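Local coordinates for neural-cadherin (Drosophila melanogaster, PDB 3UBF), which forms calcium-dependent, preferentially homophilic adhesive contacts between cells, the chain here being a run of cadherin domains from its ectodomain, at residues P104-R109 with V181-Q186; D148-R153 with Y177-K182. All coordinates share one frame; numbering follows the deposited sequence.

Interaction 1 (P104-R109 with V181-Q186). With ZN (zinc ion), chain G.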
loop_
_atom_site.group_PDB
_atom_site.type_symbol
_atom_site.label_atom_id
_atom_site.label_comp_id
_atom_site.label_asym_id
_atom_site.label_seq_id
_atom_site.Cartn_x
_atom_site.Cartn_y
_atom_site.Cartn_z
ATOM N N PRO A 104 -2.197 2.073 5.971
ATOM C CA PRO A 104 -2.582 1.204 4.871
ATOM C C PRO A 104 -2.712 1.974 3.565
ATOM O O PRO A 104 -2.880 3.200 3.557
ATOM C CB PRO A 104 -3.947 0.657 5.302
ATOM C CG PRO A 104 -4.462 1.635 6.277
ATOM C CD PRO A 104 -3.267 2.195 6.977
ATOM N N TYR A 105 -2.603 1.244 2.465
ATOM C CA TYR A 105 -2.801 1.813 1.147
ATOM C C TYR A 105 -3.565 0.789 0.343
ATOM O O TYR A 105 -3.430 -0.412 0.571
ATOM C CB TYR A 105 -1.462 2.144 0.489
ATOM C CG TYR A 105 -0.467 1.026 0.567
ATOM C CD1 TYR A 105 -0.307 0.131 -0.487
ATOM C CD2 TYR A 105 0.311 0.855 1.701
ATOM C CE1 TYR A 105 0.592 -0.900 -0.414
ATOM C CE2 TYR A 105 1.212 -0.188 1.792
ATOM C CZ TYR A 105 1.349 -1.058 0.734
ATOM O OH TYR A 105 2.263 -2.079 0.850
ATOM N N PHE A 106 -4.393 1.266 -0.576
ATOM C CA PHE A 106 -5.107 0.375 -1.478
ATOM C C PHE A 106 -4.140 -0.284 -2.446
ATOM O O PHE A 106 -3.257 0.384 -3.006
ATOM C CB PHE A 106 -6.192 1.136 -2.219
ATOM C CG PHE A 106 -7.365 1.506 -1.343
ATOM C CD1 PHE A 106 -7.576 2.830 -0.968
ATOM C CD2 PHE A 106 -8.242 0.522 -0.875
ATOM C CE1 PHE A 106 -8.641 3.171 -0.168
ATOM C CE2 PHE A 106 -9.312 0.848 -0.060
ATOM C CZ PHE A 106 -9.517 2.172 0.299
ATOM N N ILE A 107 -4.287 -1.598 -2.587
ATOM C CA ILE A 107 -3.553 -2.379 -3.590
ATOM C C ILE A 107 -4.388 -2.734 -4.822
ATOM O O ILE A 107 -3.870 -3.316 -5.774
ATOM C CB ILE A 107 -2.855 -3.646 -2.993
ATOM C CG1 ILE A 107 -3.872 -4.652 -2.468
ATOM C CG2 ILE A 107 -1.899 -3.237 -1.886
ATOM C CD1 ILE A 107 -3.261 -5.978 -2.013
ATOM N N ASN A 108 -5.668 -2.378 -4.817
ATOM C CA ASN A 108 -6.477 -2.439 -6.057
ATOM C C ASN A 108 -5.762 -1.830 -7.257
ATOM O O ASN A 108 -5.272 -0.697 -7.193
ATOM C CB ASN A 108 -7.818 -1.747 -5.871
ATOM C CG ASN A 108 -8.686 -2.446 -4.859
ATOM O OD1 ASN A 108 -8.701 -2.070 -3.684
ATOM N ND2 ASN A 108 -9.394 -3.488 -5.293
ATOM N N ARG A 109 -5.673 -2.596 -8.337
ATOM C CA ARG A 109 -5.154 -2.066 -9.588
ATOM C C ARG A 109 -6.082 -2.455 -10.743
ATOM O O ARG A 109 -6.705 -3.517 -10.693
ATOM C CB ARG A 109 -3.700 -2.502 -9.825
ATOM C CG ARG A 109 -2.655 -1.907 -8.834
ATOM C CD ARG A 109 -2.555 -0.373 -8.915
ATOM N NE ARG A 109 -1.537 0.188 -8.016
ATOM C CZ ARG A 109 -1.751 0.508 -6.735
ATOM N NH1 ARG A 109 -2.932 0.331 -6.181
ATOM N NH2 ARG A 109 -0.784 1.003 -5.994
ATOM N N VAL A 181 -14.370 5.567 -0.853
ATOM C CA VAL A 181 -14.134 4.458 0.058
ATOM C C VAL A 181 -12.819 4.675 0.787
ATOM O O VAL A 181 -11.949 5.419 0.321
ATOM C CB VAL A 181 -14.079 3.120 -0.701
ATOM C CG1 VAL A 181 -15.459 2.746 -1.273
ATOM C CG2 VAL A 181 -13.025 3.180 -1.815
ATOM N N LYS A 182 -12.670 4.021 1.929
ATOM C CA LYS A 182 -11.545 4.267 2.802
ATOM C C LYS A 182 -11.366 2.990 3.586
ATOM O O LYS A 182 -12.343 2.289 3.854
ATOM C CB LYS A 182 -11.920 5.403 3.743
ATOM C CG LYS A 182 -10.812 6.086 4.509
ATOM C CD LYS A 182 -11.470 7.068 5.487
ATOM C CE LYS A 182 -10.478 7.785 6.368
ATOM N NZ LYS A 182 -9.805 8.904 5.645
ATOM N N ALA A 183 -10.124 2.673 3.928
ATOM C CA ALA A 183 -9.858 1.584 4.855
ATOM C C ALA A 183 -9.153 2.183 6.054
ATOM O O ALA A 183 -8.230 2.981 5.906
ATOM C CB ALA A 183 -9.021 0.510 4.218
ATOM N N GLU A 184 -9.614 1.831 7.243
ATOM C CA GLU A 184 -9.100 2.443 8.445
ATOM C C GLU A 184 -8.542 1.378 9.354
ATOM O O GLU A 184 -9.078 0.270 9.462
ATOM C CB GLU A 184 -10.165 3.277 9.172
ATOM C CG GLU A 184 -9.604 4.087 10.346
ATOM C CD GLU A 184 -10.628 4.987 11.027
ATOM O OE1 GLU A 184 -11.519 5.518 10.342
ATOM O OE2 GLU A 184 -10.531 5.181 12.260
ATOM N N ASP A 185 -7.456 1.753 10.006
ATOM C CA ASP A 185 -6.719 0.910 10.902
ATOM C C ASP A 185 -7.398 0.886 12.264
ATOM O O ASP A 185 -7.826 1.927 12.762
ATOM C CB ASP A 185 -5.336 1.520 11.056
ATOM C CG ASP A 185 -4.330 0.533 11.489
ATOM O OD1 ASP A 185 -4.734 -0.559 11.949
ATOM O OD2 ASP A 185 -3.141 0.831 11.343
ATOM N N GLN A 186 -7.475 -0.299 12.863
ATOM C CA GLN A 186 -8.055 -0.471 14.193
ATOM C C GLN A 186 -6.967 -0.375 15.257
ATOM O O GLN A 186 -7.231 -0.536 16.457
ATOM C CB GLN A 186 -8.785 -1.818 14.293
ATOM C CG GLN A 186 -9.840 -2.038 13.215
ATOM C CD GLN A 186 -10.963 -1.017 13.291
ATOM O OE1 GLN A 186 -11.771 -1.048 14.219
ATOM N NE2 GLN A 186 -11.012 -0.100 12.318
HETATM ZN ZN ZN G . -1.876 0.040 10.492
#
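Phe106 drives its ring against the backbone of Val181, Lys182 and Ala183, joining the two sheets of a cadherin β-sandwich. The short strand 105-106 lies at the edge of one sheet, strand 176-185 runs inside the other, and the closest pair of CA atoms, those of Pro104 and Ala183, is 7.3 Å apart. From CB, the phenylalanine sets CG anti to its own carbonyl carbon (chi1 -72°), which swings the ring toward the second sheet although the CB itself does not face it. Further out, CE1 comes to 4.0 Å from Val181 O. CZ reaches deepest: it lies 3.7 Å from Ala183 N and 3.8 Å from Lys182 CA, the latter met at the ring edge, near its plane. The same atom touches two methyls, CG2 of Val181 at 4.2 Å and CB of Ala183 at 4.3 Å. Those small side chains both point toward the first segment; the short one of Ala183 lets CZ come close to the strand's main chain, while the valine adds a branch for it to lean on. The intervening Lys182 points away, as alternation along a strand requires, and presents its main chain. Ala183 N, beside CZ, also bonds to Thr198 OG1, and Met113 of strand 113-117 packs on Phe106 as well. Pro104, just ahead of strand 105-106, is apolar and conformationally restricted, and continues the seam by laying CG near Ala183 O. At the far end of strand 176-185, Asp185 suits a metal site: with Asp134 and His139 it binds a zinc ion. OD2 is the oxygen that holds the metal, while OD1 accepts from Asn187 N.

Interaction 2 (D148-R153 with Y177-K182)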
loop_
_atom_site.group_PDB
_atom_site.type_symbol
_atom_site.label_atom_id
_atom_site.label_comp_id
_atom_site.label_asym_id
_atom_site.label_seq_id
_atom_site.Cartn_x
_atom_site.Cartn_y
_atom_site.Cartn_z
ATOM N N ASP A 148 -21.319 8.375 -0.518
ATOM C CA ASP A 148 -22.088 7.546 -1.424
ATOM C C ASP A 148 -22.805 8.464 -2.377
ATOM O O ASP A 148 -23.730 9.173 -1.985
ATOM C CB ASP A 148 -23.108 6.718 -0.634
ATOM C CG ASP A 148 -24.075 5.946 -1.523
ATOM O OD1 ASP A 148 -23.808 5.739 -2.724
ATOM O OD2 ASP A 148 -25.127 5.527 -1.006
ATOM N N ARG A 149 -22.369 8.461 -3.630
ATOM C CA ARG A 149 -23.045 9.230 -4.662
ATOM C C ARG A 149 -23.858 8.302 -5.563
ATOM O O ARG A 149 -24.078 8.613 -6.743
ATOM C CB ARG A 149 -22.044 10.027 -5.488
ATOM C CG ARG A 149 -21.548 11.299 -4.820
ATOM C CD ARG A 149 -20.565 12.056 -5.735
ATOM N NE ARG A 149 -21.182 12.430 -7.014
ATOM C CZ ARG A 149 -21.438 13.672 -7.419
ATOM N NH1 ARG A 149 -21.117 14.713 -6.669
ATOM N NH2 ARG A 149 -22.012 13.872 -8.599
ATOM N N THR A 150 -24.305 7.171 -5.019
ATOM C CA THR A 150 -25.066 6.206 -5.812
ATOM C C THR A 150 -26.582 6.258 -5.567
ATOM O O THR A 150 -27.349 5.649 -6.311
ATOM C CB THR A 150 -24.555 4.770 -5.590
ATOM O OG1 THR A 150 -24.987 4.294 -4.305
ATOM C CG2 THR A 150 -23.023 4.732 -5.669
ATOM N N GLY A 151 -27.007 7.001 -4.542
ATOM C CA GLY A 151 -28.402 7.007 -4.117
ATOM C C GLY A 151 -28.717 5.738 -3.341
ATOM O O GLY A 151 -29.822 5.212 -3.404
ATOM N N GLY A 152 -27.719 5.230 -2.626
ATOM C CA GLY A 152 -27.898 4.081 -1.754
ATOM C C GLY A 152 -27.999 2.751 -2.462
ATOM O O GLY A 152 -28.713 1.870 -1.999
ATOM N N ARG A 153 -27.287 2.597 -3.573
ATOM C CA ARG A 153 -27.364 1.371 -4.356
ATOM C C ARG A 153 -26.216 0.406 -4.064
ATOM O O ARG A 153 -26.161 -0.698 -4.604
ATOM C CB ARG A 153 -27.440 1.678 -5.855
ATOM C CG ARG A 153 -28.659 2.499 -6.312
ATOM C CD ARG A 153 -30.015 1.941 -5.830
ATOM N NE ARG A 153 -30.128 0.498 -6.035
ATOM C CZ ARG A 153 -30.479 -0.079 -7.180
ATOM N NH1 ARG A 153 -30.769 0.660 -8.249
ATOM N NH2 ARG A 153 -30.534 -1.402 -7.252
ATOM N N TYR A 177 -21.945 5.259 -11.068
ATOM C CA TYR A 177 -22.261 5.225 -9.644
ATOM C C TYR A 177 -20.952 5.365 -8.866
ATOM O O TYR A 177 -20.049 4.532 -9.016
ATOM C CB TYR A 177 -22.994 3.928 -9.279
ATOM C CG TYR A 177 -24.223 3.692 -10.128
ATOM C CD1 TYR A 177 -24.128 3.029 -11.358
ATOM C CD2 TYR A 177 -25.487 4.120 -9.703
ATOM C CE1 TYR A 177 -25.252 2.790 -12.140
ATOM C CE2 TYR A 177 -26.626 3.892 -10.483
ATOM C CZ TYR A 177 -26.498 3.229 -11.701
ATOM O OH TYR A 177 -27.595 3.020 -12.499
ATOM N N VAL A 178 -20.859 6.410 -8.042
ATOM C CA VAL A 178 -19.608 6.745 -7.388
ATOM C C VAL A 178 -19.661 6.520 -5.880
ATOM O O VAL A 178 -20.531 7.036 -5.194
ATOM C CB VAL A 178 -19.161 8.209 -7.701
ATOM C CG1 VAL A 178 -17.883 8.561 -6.962
ATOM C CG2 VAL A 178 -18.968 8.412 -9.193
ATOM N N LEU A 179 -18.722 5.740 -5.370
ATOM C CA LEU A 179 -18.501 5.676 -3.935
ATOM C C LEU A 179 -17.108 6.170 -3.631
ATOM O O LEU A 179 -16.157 5.835 -4.344
ATOM C CB LEU A 179 -18.596 4.248 -3.433
ATOM C CG LEU A 179 -19.864 3.448 -3.632
ATOM C CD1 LEU A 179 -19.591 2.058 -3.100
ATOM C CD2 LEU A 179 -20.977 4.118 -2.862
ATOM N N TYR A 180 -16.990 6.967 -2.576
ATOM C CA TYR A 180 -15.685 7.243 -1.986
ATOM C C TYR A 180 -15.486 6.286 -0.824
ATOM O O TYR A 180 -16.348 6.174 0.049
ATOM C CB TYR A 180 -15.546 8.706 -1.564
ATOM C CG TYR A 180 -15.358 9.620 -2.744
ATOM C CD1 TYR A 180 -16.446 10.007 -3.525
ATOM C CD2 TYR A 180 -14.093 10.081 -3.098
ATOM C CE1 TYR A 180 -16.280 10.829 -4.620
ATOM C CE2 TYR A 180 -13.916 10.920 -4.192
ATOM C CZ TYR A 180 -15.012 11.281 -4.947
ATOM O OH TYR A 180 -14.864 12.104 -6.031
ATOM N N VAL A 181 -14.370 5.567 -0.853
ATOM C CA VAL A 181 -14.134 4.458 0.058
ATOM C C VAL A 181 -12.819 4.675 0.787
ATOM O O VAL A 181 -11.949 5.419 0.321
ATOM C CB VAL A 181 -14.079 3.120 -0.701
ATOM C CG1 VAL A 181 -15.459 2.746 -1.273
ATOM C CG2 VAL A 181 -13.025 3.180 -1.815
ATOM N N LYS A 182 -12.670 4.021 1.929
ATOM C CA LYS A 182 -11.545 4.267 2.802
ATOM C C LYS A 182 -11.366 2.990 3.586
ATOM O O LYS A 182 -12.343 2.289 3.854
ATOM C CB LYS A 182 -11.920 5.403 3.743
ATOM C CG LYS A 182 -10.812 6.086 4.509
ATOM C CD LYS A 182 -11.470 7.068 5.487
ATOM C CE LYS A 182 -10.478 7.785 6.368
ATOM N NZ LYS A 182 -9.805 8.904 5.645
#
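Arg149 N donates to Val178 O at 2.8 Å, the bond that ties the two segments together. The nitrogen lies almost in line with the C=O bond (174°), though the N-H is bent away from the oxygen (149°). One residue earlier, Asp148 and Leu179 form an antiparallel non-hydrogen-bonded pair whose side chains run alongside each other, with Leu179 CD2 closing against the carboxylate. Asp148 OD1 also accepts from Thr150 N at 2.8 Å, the donor coming from above the carboxylate plane, and this bond makes an Asx turn in segment 148-153. Thr150 OG1 in turn accepts from Arg153 N at 3.0 Å in an ST motif. Threonine suits this place because its branches divide the work: with chi1 at 75° OG1 lies between N and the carbonyl carbon, facing the loop, while CG2 drops onto the neighbouring strand, 3.7 Å from Tyr177 CB and 3.5 Å from Leu179 CD2. Gly151 and Gly152 follow with positive phi, a conformation glycine adopts easily. Without the carboxylate, as with an alanine at Asp148, Thr150 N would probably lose its acceptor, the Asx turn would be less well held, and Leu179 CD2 would lose one neighbour. Tyr177 puts its ring beside Phe171, edge-to-face, and its OH takes part in a hydrogen bond with Gln172 N. Strand 141-149 forms the outer edge of its sheet, with strand 176-185 next to it and strand 201-207 beyond.

Both interactions use strand 176-185 of the same cadherin domain but from different directions. Interaction 1 reaches across the sandwich core to the facing sheet, so its chemistry is apolar packing of ring, methyl and backbone. Interaction 2 lies within one sheet, between that strand and its edge neighbour 141-149, and combines a main-chain bond with a carboxylate and hydroxyl that shape a turn; most of its touching residues are buried, yet Arg149 is exposed. Their centres are 16 Å apart, and the ranges overlap at Val181 and Lys182. Near the Tyr177 end, the strand packs against the loop of segment 148-153, whereas the Asp185 end meets a metal.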